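Pyridoxine 4-oxidase (Mesorhizobium loti, PDB 4HA6) oxidises the 4-hydroxymethyl group of pyridoxine to the aldehyde pyridoxal with FAD as cofactor and molecular oxygen as electron acceptor. Local coordinates at residues C2-V7 with P24-L29; P37-I42 with Q52-D57; A296-A301 with Y356-G361. One frame throughout, in Å; residues are numbered along the deposited sequence. Where two conformers were deposited one is given.

Contact 1. Residues C2-V7 with P24-L29; sequences CDIVIV and PDSRVL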
loop_
_atom_site.group_PDB
_atom_site.type_symbol
_atom_site.label_atom_id
_atom_site.label_comp_id
_atom_site.label_asym_id
_atom_site.label_seq_id
_atom_site.Cartn_x
_atom_site.Cartn_y
_atom_site.Cartn_z
ATOM N N CYS A 2 0.723 16.109 -25.241
ATOM C CA CYS A 2 0.918 15.238 -26.404
ATOM C C CYS A 2 1.929 14.098 -26.203
ATOM O O CYS A 2 1.764 13.006 -26.740
ATOM C CB CYS A 2 1.354 16.080 -27.613
ATOM S SG CYS A 2 0.561 17.721 -27.757
ATOM N N ASP A 3 2.990 14.354 -25.455
ATOM C CA ASP A 3 4.062 13.374 -25.357
ATOM C C ASP A 3 3.696 12.201 -24.446
ATOM O O ASP A 3 3.783 11.044 -24.860
ATOM C CB ASP A 3 5.363 14.034 -24.890
ATOM C CG ASP A 3 6.162 14.630 -26.034
ATOM O OD1 ASP A 3 6.534 15.820 -25.931
ATOM O OD2 ASP A 3 6.431 13.907 -27.024
ATOM N N ILE A 4 3.309 12.491 -23.204
ATOM C CA ILE A 4 2.999 11.427 -22.242
ATOM C C ILE A 4 1.711 11.708 -21.498
ATOM O O ILE A 4 1.518 12.806 -20.983
ATOM C CB ILE A 4 4.056 11.308 -21.133
ATOM C CG1 ILE A 4 5.451 11.605 -21.658
ATOM C CG2 ILE A 4 3.991 9.929 -20.455
ATOM C CD1 ILE A 4 6.309 12.282 -20.623
ATOM N N VAL A 5 0.856 10.700 -21.394
ATOM C CA VAL A 5 -0.336 10.810 -20.563
ATOM C C VAL A 5 -0.226 9.875 -19.361
ATOM O O VAL A 5 0.039 8.680 -19.520
ATOM C CB VAL A 5 -1.613 10.493 -21.358
ATOM C CG1 VAL A 5 -2.768 10.244 -20.410
ATOM C CG2 VAL A 5 -1.941 11.641 -22.298
ATOM N N ILE A 6 -0.421 10.423 -18.163
ATOM C CA ILE A 6 -0.432 9.629 -16.931
ATOM C C ILE A 6 -1.868 9.443 -16.449
ATOM O O ILE A 6 -2.600 10.429 -16.222
ATOM C CB ILE A 6 0.421 10.297 -15.810
ATOM C CG1 ILE A 6 1.849 10.561 -16.304
ATOM C CG2 ILE A 6 0.442 9.457 -14.549
ATOM C CD1 ILE A 6 2.628 11.526 -15.413
ATOM N N VAL A 7 -2.274 8.183 -16.291
ATOM C CA VAL A 7 -3.638 7.875 -15.879
ATOM C C VAL A 7 -3.670 7.574 -14.382
ATOM O O VAL A 7 -3.163 6.539 -13.936
ATOM C CB VAL A 7 -4.212 6.673 -16.655
ATOM C CG1 VAL A 7 -5.633 6.352 -16.177
ATOM C CG2 VAL A 7 -4.186 6.944 -18.161
ATOM N N PRO A 24 11.710 19.919 -20.056
ATOM C CA PRO A 24 10.923 20.981 -20.697
ATOM C C PRO A 24 10.482 20.609 -22.112
ATOM O O PRO A 24 9.585 21.254 -22.650
ATOM C CB PRO A 24 11.892 22.174 -20.724
ATOM C CG PRO A 24 13.267 21.569 -20.583
ATOM C CD PRO A 24 13.080 20.348 -19.726
ATOM N N ASP A 25 11.094 19.585 -22.699
ATOM C CA ASP A 25 10.751 19.172 -24.060
ATOM C C ASP A 25 9.661 18.103 -24.034
ATOM O O ASP A 25 9.233 17.600 -25.074
ATOM C CB ASP A 25 11.996 18.628 -24.767
ATOM C CG ASP A 25 13.159 19.621 -24.765
ATOM O OD1 ASP A 25 12.928 20.833 -24.974
ATOM O OD2 ASP A 25 14.310 19.188 -24.536
ATOM N N SER A 26 9.229 17.746 -22.829
ATOM C CA SER A 26 8.186 16.740 -22.649
ATOM C C SER A 26 6.870 17.411 -22.293
ATOM O O SER A 26 6.822 18.267 -21.410
ATOM C CB SER A 26 8.575 15.746 -21.544
ATOM O OG SER A 26 9.555 14.827 -22.002
ATOM N N ARG A 27 5.808 17.022 -22.982
ATOM C CA ARG A 27 4.479 17.522 -22.668
ATOM C C ARG A 27 3.737 16.442 -21.891
ATOM O O ARG A 27 3.507 15.346 -22.402
ATOM C CB ARG A 27 3.724 17.849 -23.952
ATOM C CG ARG A 27 3.206 19.274 -24.026
ATOM C CD ARG A 27 2.822 19.628 -25.457
ATOM N NE ARG A 27 2.578 21.058 -25.616
ATOM C CZ ARG A 27 2.652 21.707 -26.775
ATOM N NH1 ARG A 27 2.967 21.053 -27.886
ATOM N NH2 ARG A 27 2.417 23.012 -26.826
ATOM N N VAL A 28 3.341 16.764 -20.665
ATOM C CA VAL A 28 2.784 15.775 -19.756
ATOM C C VAL A 28 1.355 16.125 -19.359
ATOM O O VAL A 28 1.079 17.247 -18.920
ATOM C CB VAL A 28 3.644 15.673 -18.479
ATOM C CG1 VAL A 28 3.025 14.684 -17.471
ATOM C CG2 VAL A 28 5.076 15.280 -18.847
ATOM N N LEU A 29 0.445 15.171 -19.534
ATOM C CA LEU A 29 -0.939 15.329 -19.085
ATOM C C LEU A 29 -1.242 14.322 -17.970
ATOM O O LEU A 29 -1.002 13.116 -18.124
ATOM C CB LEU A 29 -1.910 15.140 -20.255
ATOM C CG LEU A 29 -3.393 14.953 -19.925
ATOM C CD1 LEU A 29 -3.958 16.226 -19.299
ATOM C CD2 LEU A 29 -4.172 14.555 -21.189
#

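Contact 2. Residues P37-I42 with Q52-D57; sequences PTDPDI and QGRSYD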
loop_
_atom_site.group_PDB
_atom_site.type_symbol
_atom_site.label_atom_id
_atom_site.label_comp_id
_atom_site.label_asym_id
_atom_site.label_seq_id
_atom_site.Cartn_x
_atom_site.Cartn_y
_atom_site.Cartn_z
ATOM N N PRO A 37 -8.219 18.247 -3.347
ATOM C CA PRO A 37 -8.669 18.163 -1.951
ATOM C C PRO A 37 -9.198 19.503 -1.430
ATOM O O PRO A 37 -8.706 20.552 -1.849
ATOM C CB PRO A 37 -7.395 17.754 -1.199
ATOM C CG PRO A 37 -6.278 18.265 -2.049
ATOM C CD PRO A 37 -6.753 18.133 -3.469
ATOM N N THR A 38 -10.211 19.464 -0.564
ATOM C CA THR A 38 -10.698 20.660 0.134
ATOM C C THR A 38 -10.968 20.356 1.616
ATOM O O THR A 38 -10.976 21.260 2.458
ATOM C CB THR A 38 -11.992 21.240 -0.499
ATOM O OG1 THR A 38 -13.110 20.393 -0.195
ATOM C CG2 THR A 38 -11.855 21.396 -2.010
ATOM N N ASP A 39 -11.198 19.079 1.917
ATOM C CA ASP A 39 -11.453 18.619 3.281
ATOM C C ASP A 39 -10.193 18.779 4.136
ATOM O O ASP A 39 -9.167 18.164 3.849
ATOM C CB ASP A 39 -11.898 17.150 3.249
ATOM C CG ASP A 39 -12.484 16.675 4.570
ATOM O OD1 ASP A 39 -11.913 16.986 5.639
ATOM O OD2 ASP A 39 -13.521 15.979 4.533
ATOM N N PRO A 40 -10.268 19.608 5.194
ATOM C CA PRO A 40 -9.113 19.915 6.051
ATOM C C PRO A 40 -8.701 18.748 6.953
ATOM O O PRO A 40 -7.534 18.676 7.361
ATOM C CB PRO A 40 -9.614 21.083 6.903
ATOM C CG PRO A 40 -11.080 20.866 6.996
ATOM C CD PRO A 40 -11.485 20.305 5.649
ATOM N N ASP A 41 -9.643 17.855 7.258
ATOM C CA ASP A 41 -9.355 16.664 8.061
ATOM C C ASP A 41 -8.243 15.803 7.435
ATOM O O ASP A 41 -7.535 15.079 8.143
ATOM C CB ASP A 41 -10.628 15.824 8.264
ATOM C CG ASP A 41 -11.681 16.535 9.109
ATOM O OD1 ASP A 41 -11.305 17.258 10.059
ATOM O OD2 ASP A 41 -12.887 16.364 8.824
ATOM N N ILE A 42 -8.098 15.901 6.111
ATOM C CA ILE A 42 -7.109 15.130 5.350
ATOM C C ILE A 42 -5.666 15.306 5.864
ATOM O O ILE A 42 -4.879 14.351 5.861
ATOM C CB ILE A 42 -7.169 15.477 3.835
ATOM C CG1 ILE A 42 -8.553 15.172 3.252
ATOM C CG2 ILE A 42 -6.097 14.724 3.052
ATOM C CD1 ILE A 42 -8.667 15.499 1.765
ATOM N N GLN A 52 -12.455 7.548 5.863
ATOM C CA GLN A 52 -13.088 6.440 5.139
ATOM C C GLN A 52 -14.608 6.619 5.032
ATOM O O GLN A 52 -15.247 7.155 5.945
ATOM C CB GLN A 52 -12.729 5.099 5.791
ATOM C CG GLN A 52 -11.239 4.778 5.737
ATOM C CD GLN A 52 -10.827 3.663 6.698
ATOM O OE1 GLN A 52 -11.554 2.684 6.891
ATOM N NE2 GLN A 52 -9.647 3.810 7.301
ATOM N N GLY A 53 -15.179 6.193 3.908
ATOM C CA GLY A 53 -16.614 6.325 3.687
ATOM C C GLY A 53 -17.034 7.714 3.226
ATOM O O GLY A 53 -18.216 7.956 2.959
ATOM N N ARG A 54 -16.070 8.632 3.143
ATOM C CA ARG A 54 -16.331 9.970 2.613
ATOM C C ARG A 54 -16.343 9.962 1.087
ATOM O O ARG A 54 -16.120 8.921 0.462
ATOM C CB ARG A 54 -15.306 10.984 3.128
ATOM C CG ARG A 54 -15.681 11.632 4.455
ATOM C CD ARG A 54 -14.491 11.666 5.389
ATOM N NE ARG A 54 -14.083 13.013 5.771
ATOM C CZ ARG A 54 -14.015 13.449 7.027
ATOM N NH1 ARG A 54 -14.330 12.648 8.039
ATOM N NH2 ARG A 54 -13.627 14.690 7.276
ATOM N N SER A 55 -16.583 11.133 0.503
ATOM C CA SER A 55 -16.818 11.284 -0.937
ATOM C C SER A 55 -15.657 10.839 -1.850
ATOM O O SER A 55 -15.883 10.325 -2.955
ATOM C CB SER A 55 -17.211 12.739 -1.234
ATOM O OG SER A 55 -17.365 12.962 -2.621
ATOM N N TYR A 56 -14.424 11.039 -1.385
ATOM C CA TYR A 56 -13.224 10.771 -2.185
ATOM C C TYR A 56 -12.585 9.407 -1.873
ATOM O O TYR A 56 -11.374 9.217 -2.048
ATOM C CB TYR A 56 -12.204 11.897 -1.984
ATOM C CG TYR A 56 -12.065 12.342 -0.537
ATOM C CD1 TYR A 56 -12.842 13.383 -0.029
ATOM C CD2 TYR A 56 -11.161 11.716 0.322
ATOM C CE1 TYR A 56 -12.720 13.790 1.290
ATOM C CE2 TYR A 56 -11.034 12.115 1.640
ATOM C CZ TYR A 56 -11.815 13.153 2.117
ATOM O OH TYR A 56 -11.686 13.551 3.430
ATOM N N ASP A 57 -13.413 8.467 -1.419
ATOM C CA ASP A 57 -12.983 7.104 -1.100
ATOM C C ASP A 57 -13.814 6.132 -1.943
ATOM O O ASP A 57 -15.047 6.128 -1.854
ATOM C CB ASP A 57 -13.135 6.841 0.417
ATOM C CG ASP A 57 -13.057 5.349 0.794
ATOM O OD1 ASP A 57 -12.516 4.526 0.020
ATOM O OD2 ASP A 57 -13.535 5.002 1.898
#

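Contact 3. Residues A296-A301 with Y356-G361; sequences AGNLYA and YSLLFG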
loop_
_atom_site.group_PDB
_atom_site.type_symbol
_atom_site.label_atom_id
_atom_site.label_comp_id
_atom_site.label_asym_id
_atom_site.label_seq_id
_atom_site.Cartn_x
_atom_site.Cartn_y
_atom_site.Cartn_z
ATOM N N ALA A 296 -7.548 -7.827 14.279
ATOM C CA ALA A 296 -8.106 -6.747 15.094
ATOM C C ALA A 296 -9.094 -7.311 16.108
ATOM O O ALA A 296 -10.289 -7.394 15.823
ATOM C CB ALA A 296 -8.811 -5.715 14.203
ATOM N N GLY A 297 -8.601 -7.699 17.284
ATOM C CA GLY A 297 -7.182 -7.599 17.605
ATOM C C GLY A 297 -6.926 -8.263 18.940
ATOM O O GLY A 297 -7.862 -8.745 19.586
ATOM N N ASN A 298 -5.664 -8.327 19.349
ATOM C CA ASN A 298 -5.332 -8.763 20.706
ATOM C C ASN A 298 -5.719 -7.581 21.622
ATOM O O ASN A 298 -4.893 -6.709 21.917
ATOM C CB ASN A 298 -3.832 -9.089 20.771
ATOM C CG ASN A 298 -3.423 -9.809 22.043
ATOM O OD1 ASN A 298 -2.227 -9.906 22.348
ATOM N ND2 ASN A 298 -4.400 -10.337 22.781
ATOM N N LEU A 299 -6.995 -7.545 22.021
ATOM C CA LEU A 299 -7.618 -6.399 22.691
ATOM C C LEU A 299 -7.428 -6.466 24.208
ATOM O O LEU A 299 -7.758 -7.488 24.825
ATOM C CB LEU A 299 -9.123 -6.412 22.392
ATOM C CG LEU A 299 -9.970 -5.138 22.305
ATOM C CD1 LEU A 299 -11.262 -5.264 23.143
ATOM C CD2 LEU A 299 -9.186 -3.871 22.633
ATOM N N TYR A 300 -6.924 -5.383 24.803
ATOM C CA TYR A 300 -6.679 -5.318 26.257
ATOM C C TYR A 300 -7.477 -4.218 26.953
ATOM O O TYR A 300 -7.442 -3.051 26.544
ATOM C CB TYR A 300 -5.188 -5.080 26.543
ATOM C CG TYR A 300 -4.310 -6.220 26.107
ATOM C CD1 TYR A 300 -4.008 -7.254 26.985
ATOM C CD2 TYR A 300 -3.804 -6.285 24.802
ATOM C CE1 TYR A 300 -3.209 -8.328 26.591
ATOM C CE2 TYR A 300 -3.000 -7.356 24.395
ATOM C CZ TYR A 300 -2.711 -8.372 25.300
ATOM O OH TYR A 300 -1.923 -9.438 24.924
ATOM N N ALA A 301 -8.177 -4.577 28.024
ATOM C CA ALA A 301 -8.790 -3.565 28.877
ATOM C C ALA A 301 -7.662 -2.774 29.531
ATOM O O ALA A 301 -6.678 -3.364 29.998
ATOM C CB ALA A 301 -9.669 -4.226 29.944
ATOM N N TYR A 356 -6.912 -0.800 24.550
ATOM C CA TYR A 356 -5.998 -0.706 23.417
ATOM C C TYR A 356 -5.869 -2.088 22.803
ATOM O O TYR A 356 -6.115 -3.102 23.474
ATOM C CB TYR A 356 -4.629 -0.187 23.843
ATOM C CG TYR A 356 -3.963 -0.984 24.956
ATOM C CD1 TYR A 356 -4.210 -0.692 26.294
ATOM C CD2 TYR A 356 -3.054 -1.997 24.664
ATOM C CE1 TYR A 356 -3.592 -1.405 27.309
ATOM C CE2 TYR A 356 -2.434 -2.722 25.672
ATOM C CZ TYR A 356 -2.710 -2.422 26.992
ATOM O OH TYR A 356 -2.095 -3.133 28.004
ATOM N N SER A 357 -5.520 -2.124 21.522
ATOM C CA SER A 357 -5.371 -3.380 20.806
ATOM C C SER A 357 -3.944 -3.521 20.328
ATOM O O SER A 357 -3.315 -2.537 19.930
ATOM C CB SER A 357 -6.290 -3.429 19.582
ATOM O OG SER A 357 -7.638 -3.639 19.938
ATOM N N LEU A 358 -3.432 -4.746 20.386
ATOM C CA LEU A 358 -2.206 -5.089 19.691
ATOM C C LEU A 358 -2.657 -5.765 18.404
ATOM O O LEU A 358 -3.454 -6.710 18.429
ATOM C CB LEU A 358 -1.337 -6.037 20.516
ATOM C CG LEU A 358 -0.945 -5.626 21.937
ATOM C CD1 LEU A 358 0.225 -6.465 22.395
ATOM C CD2 LEU A 358 -0.623 -4.146 22.056
ATOM N N LEU A 359 -2.176 -5.258 17.280
ATOM C CA LEU A 359 -2.564 -5.790 15.993
ATOM C C LEU A 359 -1.490 -6.785 15.593
ATOM O O LEU A 359 -0.312 -6.604 15.924
ATOM C CB LEU A 359 -2.686 -4.652 14.986
ATOM C CG LEU A 359 -3.552 -3.495 15.498
ATOM C CD1 LEU A 359 -3.523 -2.318 14.546
ATOM C CD2 LEU A 359 -4.989 -3.956 15.731
ATOM N N PHE A 360 -1.885 -7.859 14.927
ATOM C CA PHE A 360 -0.928 -8.921 14.612
ATOM C C PHE A 360 -1.186 -9.365 13.181
ATOM O O PHE A 360 -2.354 -9.407 12.726
ATOM C CB PHE A 360 -1.024 -10.078 15.625
ATOM C CG PHE A 360 -2.406 -10.676 15.737
ATOM C CD1 PHE A 360 -3.326 -10.174 16.656
ATOM C CD2 PHE A 360 -2.790 -11.729 14.901
ATOM C CE1 PHE A 360 -4.619 -10.709 16.751
ATOM C CE2 PHE A 360 -4.083 -12.281 14.988
ATOM C CZ PHE A 360 -4.997 -11.762 15.914
ATOM N N GLY A 361 -0.112 -9.644 12.446
ATOM C CA GLY A 361 -0.247 -9.941 11.025
ATOM C C GLY A 361 0.895 -10.815 10.548
ATOM O O GLY A 361 1.818 -11.087 11.321
#

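Contact 1. Residues C2-V7 with P24-L29
Asp25 meets Asp3 where the two segments first come together, its carbonyl O lying 3.3 Å from Asp3 OD1; both atoms are acceptors, so this is proximity without a bond. Ser26 follows with its CB near Ile4 CD1, while its hydroxyl, in the conformer given, bonds to Asp23 and Tyr504. At Arg27 the backbone takes over. Its N donates to Asp3 OD1 at 3.3 Å, using the anti lone pair of the carboxylate, so a side chain supplies the acceptor just before regular pairing begins. Arg27 O receives Ile4 N at 3.0 Å, nearly straight, and a weak second bond from Asp3 N. The arginine side chain runs extended from CG to NE, its CD brushing Cys2 SG at 3.7 Å, and the guanidinium leads away from Asp3 instead of pairing with its carboxylate. Val28 then sits beside Ile4 on the face covered by Leu20 of helix 11-20. Its CG1 and CG2 branches divide the work: CG2 meets Ile4 CD1 at 3.7 Å, whereas CG1, anti to the backbone N (chi1 177°), reaches Ile6 CD1 at 3.8 Å. Leu29 turns to the other face, where its CD2 lies alongside Val5 CG2 at 3.8 Å; Leu231 of strand 227-235 also packs on Val5 there. Its backbone closes the ladder, Leu29 N donating to Ile4 O and Leu29 O accepting from Ile6 N at 2.8 Å. Ile4 and Val5 thus pair in parallel register with Val28 and Leu29, and strand 246-249 flanks strand 4-7 on its other edge. Strand 4-7, helix 11-20 and strand 28-31 form the beta-alpha-beta unit of a Rossmann-type FAD-binding domain, in which Val7 touches the cofactor at the end of the first strand.

Contact 2. Residues P37-I42 with Q52-D57
Arg54 holds Asp39 side-on, with NE and NH2 both directed at the single carboxylate oxygen OD2. The NH2 bond to Asp39 OD2 is 3.0 Å long and arrives on the syn side of the carboxylate, 16° out of its plane. The NE bond to the same OD2 is longer, 3.3 Å, and comes from above that plane. Seen from the arginine, the acceptor lies at the guanidinium edge and close to its plane, so it is the carboxylate that is tilted, the two flat groups standing 39° apart. Asp39 CG is anti to the backbone N (chi1 -167°), which swings the carboxylate across to the arginine.

Tyr56 OH adds a weak bond to Asp39 OD2, 3.2 Å away, the oxygen lying at the ring edge in the plane of the ring. The other oxygen, OD1, is engaged mainly within its own segment: Asp41 N donates to Asp39 OD1 at 2.9 Å in an Asx turn that leads into the 3-10 segment, and Arg54 NH2 gives it a weak additional bond. Asp41 completes the salt-bridge network by bringing OD2 to the same NH2. Their separation of 2.4 Å is implausibly short, so the exact geometry of this salt bridge is doubtful. NH1 of Arg54 has a weak bond to Ala50 O.

Beside the charged groups, Ile42 supplies the apolar part of the contact, its CD1 lying 3.9 Å from Tyr56 CZ and its CG1 close to the hydroxyl. Within 52-57, Asp57 OD2 accepts from Gly53 N, bracing the turn that carries Arg54 and Tyr56. Two carboxylates sharing one guanidinium would leave a net negative charge on this network. The guanidinium probably helps keep both carboxylates ionised and offsets part of their mutual repulsion, making the link between the two loop segments chiefly electrostatic.

Contact 3. Residues A296-A301 with Y356-G361
Antiparallel strands 293-302 and 355-362 pair here within the large antiparallel sheet of the enzyme. Asn298 and Leu358 form a hydrogen-bonded pair: Leu358 N donates to Asn298 O at 2.9 Å from above the carbonyl plane, and Asn298 N returns a bond to Leu358 O. Tyr300 and Tyr356 repeat the pattern, with Tyr300 N to Tyr356 O at 2.8 Å.

On the face bearing these four residues, Tyr300 CB sits over one face of the Tyr356 ring, 3.9 Å from its centroid, in a CH-pi contact. The Tyr356 ring is brought there by placing CG between its backbone N and carbonyl carbon (chi1 55°). The two rings are nearly parallel, at 20°, but slid so far apart that they barely overlap. Farther out, Tyr300 CE2 rests 3.6 Å from Leu358 CG, and the Tyr300 hydroxyl donates to Asn298 OD1 at 2.6 Å; Ser405 also bonds to OD1, while ND2 is held by Leu423 O and Glu421. Replacing Tyr300 by an alanine would probably open a gap beside Leu358 and take from Asn298 OD1 the hydroxyl that donates to it.

At the other end, Phe360 presents its ring edge to Asn298 N, CE1 being 3.7 Å away, and reaches helices 392-409 and 430-440. Leu359 CD2 approaches Ala296, and the Leu359 side chain lies about 5 Å from bound pyridoxamine. Such a broad antiparallel sheet backed by helices is characteristic of the substrate-binding domain of GMC oxidoreductases.

Overall arrangement
Contacts 1 and 3 are buried pairings of strands, whereas contact 2 lies at the surface and joins two parts of one loop. Contact 1 is parallel and belongs to the nucleotide-binding sheet; contact 3 is antiparallel and belongs to the other large sheet, on the opposite side of the chain's centre, with centres about 47 Å apart. Both rely on backbone bonds and apolar side chains, although contact 3 adds aromatic rings and a buried polar cluster. Contact 2, in the loop between strands 28-31 and 60-61, depends instead on charged side chains. Its centre is about 28 Å from that of contact 1 and about 27 Å from that of contact 3.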